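PDB 3C26: putative acetyltransferase Ta0821 from Thermoplasma acidophilum DSM 1728, which is a putative GNAT-family acetyltransferase, expected to transfer an acyl group from a coenzyme A thioester to an acceptor that remains unidentified. Local coordinates for residues V64-H76 against L87-L101. Residues are numbered along the deposited sequence; the frame is centred on the assembly and turned at random.
Sequences VLRVSGRPVATIH and LGGLRVHPEYRGSRL. With EDO (1,2-ethanediol), chain E; NO3 (nitrate ion), chain B.
T74 and R91 face each other as an antiparallel hydrogen-bonded pair, their side chains alongside, pointing the same way. Between strands 70-76 and 87-92 the register slips by one from T74 to H76, a beta bulge at G89 and L90, opposite I75, where the positive phi of G89 suits glycine. With OG1 between the backbone N and the carbonyl carbon (chi1 62°), the T74 hydroxyl donates to G89 O at 3.0 Å, nearly in line with the carbonyl, tying down the bulge. Along R91, CB packs 3.4 Å from T74 OG1, CG and CD pass nitrate O1, and the chain, extended from CG to NE, brings the guanidinium edge-on to the ion. R91 NE donates to nitrate O1 at 2.8 Å and its NH2 to nitrate O2 at 3.0 Å, while its NH1 forms a salt bridge with D50. A leucine in place of R91 would probably leave D50 without this charged mate and the nitrate without two donors. Earlier in strand 70-76, V72 CB sits over one face of the Y96 ring, 4.0 Å from its centroid (CH-pi), and V72 CG2 meets L101 CD1 at 3.7 Å. A bulged strand leading through RGSRLG, a variant of the family's Q/R-x-x-G-x-G/A motif, into a helix is consistent with the acetyl-CoA site of GNAT enzymes. Nitrate, probably from the crystallisation liquor, gripped by paired N-H groups suggests an anion-accepting site beside that bulge.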
loop_
_atom_site.group_PDB
_atom_site.type_symbol
_atom_site.label_atom_id
_atom_site.label_comp_id
_atom_site.label_asym_id
_atom_site.label_seq_id
_atom_site.Cartn_x
_atom_site.Cartn_y
_atom_site.Cartn_z
ATOM N N VAL A 64 -24.813 -15.517 9.875
ATOM C CA VAL A 64 -23.774 -16.504 9.630
ATOM C C VAL A 64 -24.176 -17.571 8.653
ATOM O O VAL A 64 -25.361 -17.816 8.397
ATOM C CB VAL A 64 -23.293 -17.200 10.949
ATOM C CG1 VAL A 64 -22.694 -16.143 11.924
ATOM C CG2 VAL A 64 -24.423 -18.021 11.616
ATOM N N LEU A 65 -23.143 -18.140 8.046
ATOM C CA LEU A 65 -23.247 -19.394 7.331
ATOM C C LEU A 65 -22.870 -20.466 8.332
ATOM O O LEU A 65 -21.882 -20.327 9.068
ATOM C CB LEU A 65 -22.356 -19.455 6.087
ATOM C CG LEU A 65 -22.842 -18.722 4.842
ATOM C CD1 LEU A 65 -21.862 -19.023 3.709
ATOM C CD2 LEU A 65 -24.168 -19.153 4.477
ATOM N N ARG A 66 -23.679 -21.519 8.381
ATOM C CA ARG A 66 -23.438 -22.634 9.296
ATOM C C ARG A 66 -23.259 -23.942 8.567
ATOM O O ARG A 66 -23.945 -24.228 7.594
ATOM C CB ARG A 66 -24.618 -22.869 10.253
ATOM C CG ARG A 66 -24.970 -21.712 11.141
ATOM C CD ARG A 66 -25.940 -22.190 12.220
ATOM N NE ARG A 66 -26.431 -21.034 12.928
ATOM C CZ ARG A 66 -25.829 -20.503 13.973
ATOM N NH1 ARG A 66 -24.749 -21.071 14.452
ATOM N NH2 ARG A 66 -26.322 -19.420 14.539
ATOM N N VAL A 67 -22.318 -24.712 9.090
ATOM C CA VAL A 67 -22.076 -26.089 8.685
ATOM C C VAL A 67 -22.364 -26.958 9.908
ATOM O O VAL A 67 -21.705 -26.864 10.934
ATOM C CB VAL A 67 -20.655 -26.305 8.228
ATOM C CG1 VAL A 67 -20.379 -27.806 8.089
ATOM C CG2 VAL A 67 -20.373 -25.487 6.899
ATOM N N SER A 68 -23.392 -27.785 9.794
ATOM C CA SER A 68 -23.808 -28.640 10.902
ATOM C C SER A 68 -23.889 -27.851 12.211
ATOM O O SER A 68 -23.377 -28.264 13.255
ATOM C CB SER A 68 -22.861 -29.830 11.047
ATOM O OG SER A 68 -22.494 -30.356 9.765
ATOM N N GLY A 69 -24.528 -26.685 12.100
ATOM C CA GLY A 69 -24.833 -25.815 13.237
ATOM C C GLY A 69 -23.675 -24.950 13.654
ATOM O O GLY A 69 -23.825 -24.077 14.507
ATOM N N ARG A 70 -22.510 -25.213 13.067
ATOM C CA ARG A 70 -21.290 -24.459 13.419
ATOM C C ARG A 70 -21.114 -23.250 12.535
ATOM O O ARG A 70 -21.158 -23.381 11.337
ATOM C CB ARG A 70 -20.013 -25.317 13.322
ATOM C CG ARG A 70 -19.806 -26.358 14.432
ATOM C CD ARG A 70 -18.575 -27.245 14.128
ATOM N NE ARG A 70 -18.822 -28.163 13.009
ATOM C CZ ARG A 70 -18.433 -27.954 11.760
ATOM N NH1 ARG A 70 -17.743 -26.856 11.427
ATOM N NH2 ARG A 70 -18.748 -28.851 10.838
ATOM N N PRO A 71 -20.925 -22.067 13.125
ATOM C CA PRO A 71 -20.719 -20.905 12.257
ATOM C C PRO A 71 -19.374 -20.938 11.527
ATOM O O PRO A 71 -18.360 -21.263 12.147
ATOM C CB PRO A 71 -20.786 -19.730 13.217
ATOM C CG PRO A 71 -20.426 -20.285 14.546
ATOM C CD PRO A 71 -20.929 -21.703 14.553
ATOM N N VAL A 72 -19.380 -20.633 10.215
ATOM C CA VAL A 72 -18.120 -20.627 9.439
ATOM C C VAL A 72 -17.790 -19.255 8.774
ATOM O O VAL A 72 -16.667 -18.995 8.329
ATOM C CB VAL A 72 -18.050 -21.822 8.394
ATOM C CG1 VAL A 72 -18.178 -23.209 9.108
ATOM C CG2 VAL A 72 -19.096 -21.652 7.279
ATOM N N ALA A 73 -18.784 -18.380 8.755
ATOM C CA ALA A 73 -18.650 -17.029 8.154
ATOM C C ALA A 73 -19.648 -16.073 8.788
ATOM O O ALA A 73 -20.741 -16.479 9.282
ATOM C CB ALA A 73 -18.876 -17.063 6.653
ATOM N N THR A 74 -19.271 -14.802 8.789
ATOM C CA THR A 74 -20.168 -13.758 9.288
ATOM C C THR A 74 -20.375 -12.689 8.256
ATOM O O THR A 74 -19.541 -12.465 7.362
ATOM C CB THR A 74 -19.588 -13.048 10.560
ATOM O OG1 THR A 74 -18.332 -12.393 10.241
ATOM C CG2 THR A 74 -19.371 -14.028 11.706
ATOM N N ILE A 75 -21.524 -12.040 8.382
ATOM C CA ILE A 75 -21.777 -10.774 7.717
ATOM C C ILE A 75 -22.608 -9.905 8.678
ATOM O O ILE A 75 -23.556 -10.401 9.297
ATOM C CB ILE A 75 -22.518 -10.915 6.338
ATOM C CG1 ILE A 75 -22.629 -9.576 5.633
ATOM C CG2 ILE A 75 -23.962 -11.395 6.529
ATOM C CD1 ILE A 75 -21.458 -9.178 4.885
ATOM N N HIS A 76 -22.228 -8.623 8.793
ATOM C CA HIS A 76 -23.011 -7.633 9.555
ATOM C C HIS A 76 -23.917 -6.826 8.607
ATOM O O HIS A 76 -23.520 -6.475 7.515
ATOM C CB HIS A 76 -22.083 -6.684 10.333
ATOM C CG HIS A 76 -22.801 -5.590 11.078
ATOM N ND1 HIS A 76 -22.585 -4.243 10.834
ATOM C CD2 HIS A 76 -23.729 -5.651 12.065
ATOM C CE1 HIS A 76 -23.371 -3.532 11.630
ATOM N NE2 HIS A 76 -24.064 -4.362 12.393
ATOM N N LEU A 87 -23.505 -3.028 4.764
ATOM C CA LEU A 87 -22.986 -4.359 4.999
ATOM C C LEU A 87 -21.517 -4.258 5.250
ATOM O O LEU A 87 -20.803 -3.420 4.653
ATOM C CB LEU A 87 -23.183 -5.230 3.783
ATOM C CG LEU A 87 -24.618 -5.389 3.276
ATOM C CD1 LEU A 87 -24.556 -6.105 1.962
ATOM C CD2 LEU A 87 -25.548 -6.116 4.323
ATOM N N GLY A 88 -21.087 -5.118 6.160
ATOM C CA GLY A 88 -19.686 -5.323 6.410
ATOM C C GLY A 88 -19.382 -6.388 7.422
ATOM O O GLY A 88 -20.201 -7.251 7.712
ATOM N N GLY A 89 -18.175 -6.357 7.924
ATOM C CA GLY A 89 -17.780 -7.336 8.900
ATOM C C GLY A 89 -17.777 -8.736 8.300
ATOM O O GLY A 89 -18.070 -9.704 8.974
ATOM N N LEU A 90 -17.498 -8.826 6.999
ATOM C CA LEU A 90 -17.374 -10.139 6.305
ATOM C C LEU A 90 -16.088 -10.875 6.733
ATOM O O LEU A 90 -14.953 -10.486 6.423
ATOM C CB LEU A 90 -17.476 -10.001 4.753
ATOM C CG LEU A 90 -17.910 -11.282 4.003
ATOM C CD1 LEU A 90 -18.258 -10.965 2.517
ATOM C CD2 LEU A 90 -16.848 -12.428 4.060
ATOM N N ARG A 91 -16.313 -11.952 7.474
ATOM C CA ARG A 91 -15.233 -12.780 8.046
ATOM C C ARG A 91 -15.529 -14.247 7.903
ATOM O O ARG A 91 -16.666 -14.675 7.858
ATOM C CB ARG A 91 -14.991 -12.409 9.514
ATOM C CG ARG A 91 -14.415 -11.012 9.638
ATOM C CD ARG A 91 -14.079 -10.630 11.076
ATOM N NE ARG A 91 -13.465 -9.310 11.140
ATOM C CZ ARG A 91 -12.825 -8.820 12.199
ATOM N NH1 ARG A 91 -12.730 -9.508 13.325
ATOM N NH2 ARG A 91 -12.227 -7.651 12.124
ATOM N N VAL A 92 -14.452 -15.006 7.774
ATOM C CA VAL A 92 -14.518 -16.436 7.630
ATOM C C VAL A 92 -13.532 -17.092 8.628
ATOM O O VAL A 92 -12.480 -16.526 9.050
ATOM C CB VAL A 92 -14.206 -16.906 6.171
ATOM C CG1 VAL A 92 -15.119 -16.151 5.115
ATOM C CG2 VAL A 92 -12.702 -16.735 5.835
ATOM N N HIS A 93 -13.926 -18.288 9.021
ATOM C CA HIS A 93 -13.068 -19.130 9.811
ATOM C C HIS A 93 -11.782 -19.366 8.986
ATOM O O HIS A 93 -11.832 -19.532 7.784
ATOM C CB HIS A 93 -13.751 -20.454 10.123
ATOM C CG HIS A 93 -12.858 -21.387 10.875
ATOM N ND1 HIS A 93 -11.936 -22.199 10.250
ATOM C CD2 HIS A 93 -12.679 -21.567 12.206
ATOM C CE1 HIS A 93 -11.270 -22.882 11.165
ATOM N NE2 HIS A 93 -11.698 -22.516 12.360
ATOM N N PRO A 94 -10.615 -19.393 9.633
ATOM C CA PRO A 94 -9.378 -19.405 8.852
ATOM C C PRO A 94 -9.145 -20.634 7.980
ATOM O O PRO A 94 -8.429 -20.563 6.986
ATOM C CB PRO A 94 -8.301 -19.254 9.908
ATOM C CG PRO A 94 -8.983 -18.708 11.051
ATOM C CD PRO A 94 -10.349 -19.248 11.058
ATOM N N GLU A 95 -9.805 -21.720 8.318
ATOM C CA GLU A 95 -9.753 -22.975 7.504
ATOM C C GLU A 95 -10.453 -22.843 6.166
ATOM O O GLU A 95 -10.296 -23.682 5.287
ATOM C CB GLU A 95 -10.446 -24.126 8.244
ATOM C CG GLU A 95 -9.720 -24.574 9.436
ATOM C CD GLU A 95 -8.675 -25.589 9.088
ATOM O OE1 GLU A 95 -9.070 -26.740 8.743
ATOM O OE2 GLU A 95 -7.464 -25.241 9.174
ATOM N N TYR A 96 -11.222 -21.768 6.002
ATOM C CA TYR A 96 -12.075 -21.631 4.810
ATOM C C TYR A 96 -11.612 -20.521 3.876
ATOM O O TYR A 96 -12.292 -20.124 2.921
ATOM C CB TYR A 96 -13.517 -21.349 5.225
ATOM C CG TYR A 96 -14.219 -22.485 5.943
ATOM C CD1 TYR A 96 -13.921 -22.811 7.273
ATOM C CD2 TYR A 96 -15.200 -23.237 5.296
ATOM C CE1 TYR A 96 -14.588 -23.847 7.916
ATOM C CE2 TYR A 96 -15.851 -24.265 5.940
ATOM C CZ TYR A 96 -15.553 -24.562 7.242
ATOM O OH TYR A 96 -16.242 -25.605 7.864
ATOM N N ARG A 97 -10.429 -20.017 4.155
ATOM C CA ARG A 97 -9.850 -18.981 3.288
ATOM C C ARG A 97 -9.665 -19.544 1.887
ATOM O O ARG A 97 -9.234 -20.687 1.714
ATOM C CB ARG A 97 -8.505 -18.468 3.826
ATOM C CG ARG A 97 -8.617 -17.809 5.134
ATOM C CD ARG A 97 -7.277 -17.338 5.642
ATOM N NE ARG A 97 -6.482 -18.485 6.044
ATOM C CZ ARG A 97 -5.388 -18.405 6.778
ATOM N NH1 ARG A 97 -4.980 -17.221 7.219
ATOM N NH2 ARG A 97 -4.721 -19.506 7.090
ATOM N N GLY A 98 -9.999 -18.730 0.889
ATOM C CA GLY A 98 -9.830 -19.134 -0.517
ATOM C C GLY A 98 -11.046 -19.875 -1.036
ATOM O O GLY A 98 -11.149 -20.208 -2.208
ATOM N N SER A 99 -11.976 -20.146 -0.133
ATOM C CA SER A 99 -13.222 -20.804 -0.531
ATOM C C SER A 99 -14.124 -19.758 -1.171
ATOM O O SER A 99 -13.702 -18.646 -1.452
ATOM C CB SER A 99 -13.943 -21.406 0.664
ATOM O OG SER A 99 -14.395 -20.372 1.526
ATOM N N ARG A 100 -15.374 -20.127 -1.392
ATOM C CA ARG A 100 -16.320 -19.206 -1.985
ATOM C C ARG A 100 -17.345 -18.815 -0.932
ATOM O O ARG A 100 -18.476 -18.463 -1.224
ATOM C CB ARG A 100 -16.933 -19.826 -3.251
ATOM C CG ARG A 100 -16.055 -19.529 -4.473
ATOM C CD ARG A 100 -15.795 -20.719 -5.410
ATOM N NE ARG A 100 -16.960 -21.189 -6.169
ATOM C CZ ARG A 100 -17.498 -22.400 -6.035
ATOM N NH1 ARG A 100 -16.973 -23.275 -5.187
ATOM N NH2 ARG A 100 -18.551 -22.753 -6.760
ATOM N N LEU A 101 -16.919 -18.894 0.322
ATOM C CA LEU A 101 -17.827 -18.546 1.415
ATOM C C LEU A 101 -18.261 -17.094 1.314
ATOM O O LEU A 101 -19.405 -16.754 1.604
ATOM C CB LEU A 101 -17.190 -18.764 2.795
ATOM C CG LEU A 101 -17.109 -20.126 3.405
ATOM C CD1 LEU A 101 -16.826 -19.989 4.910
ATOM C CD2 LEU A 101 -18.412 -20.861 3.179
HETATM C C1 EDO E . -21.346 -1.203 8.835
HETATM O O1 EDO E . -21.839 -1.142 10.165
HETATM C C2 EDO E . -20.340 -2.318 8.747
HETATM O O2 EDO E . -20.956 -3.553 9.027
HETATM N N NO3 B . -13.363 -6.564 8.778
HETATM O O1 NO3 B . -14.142 -7.659 9.030
HETATM O O2 NO3 B . -12.191 -6.406 9.441
HETATM O O3 NO3 B . -13.712 -5.676 7.807
#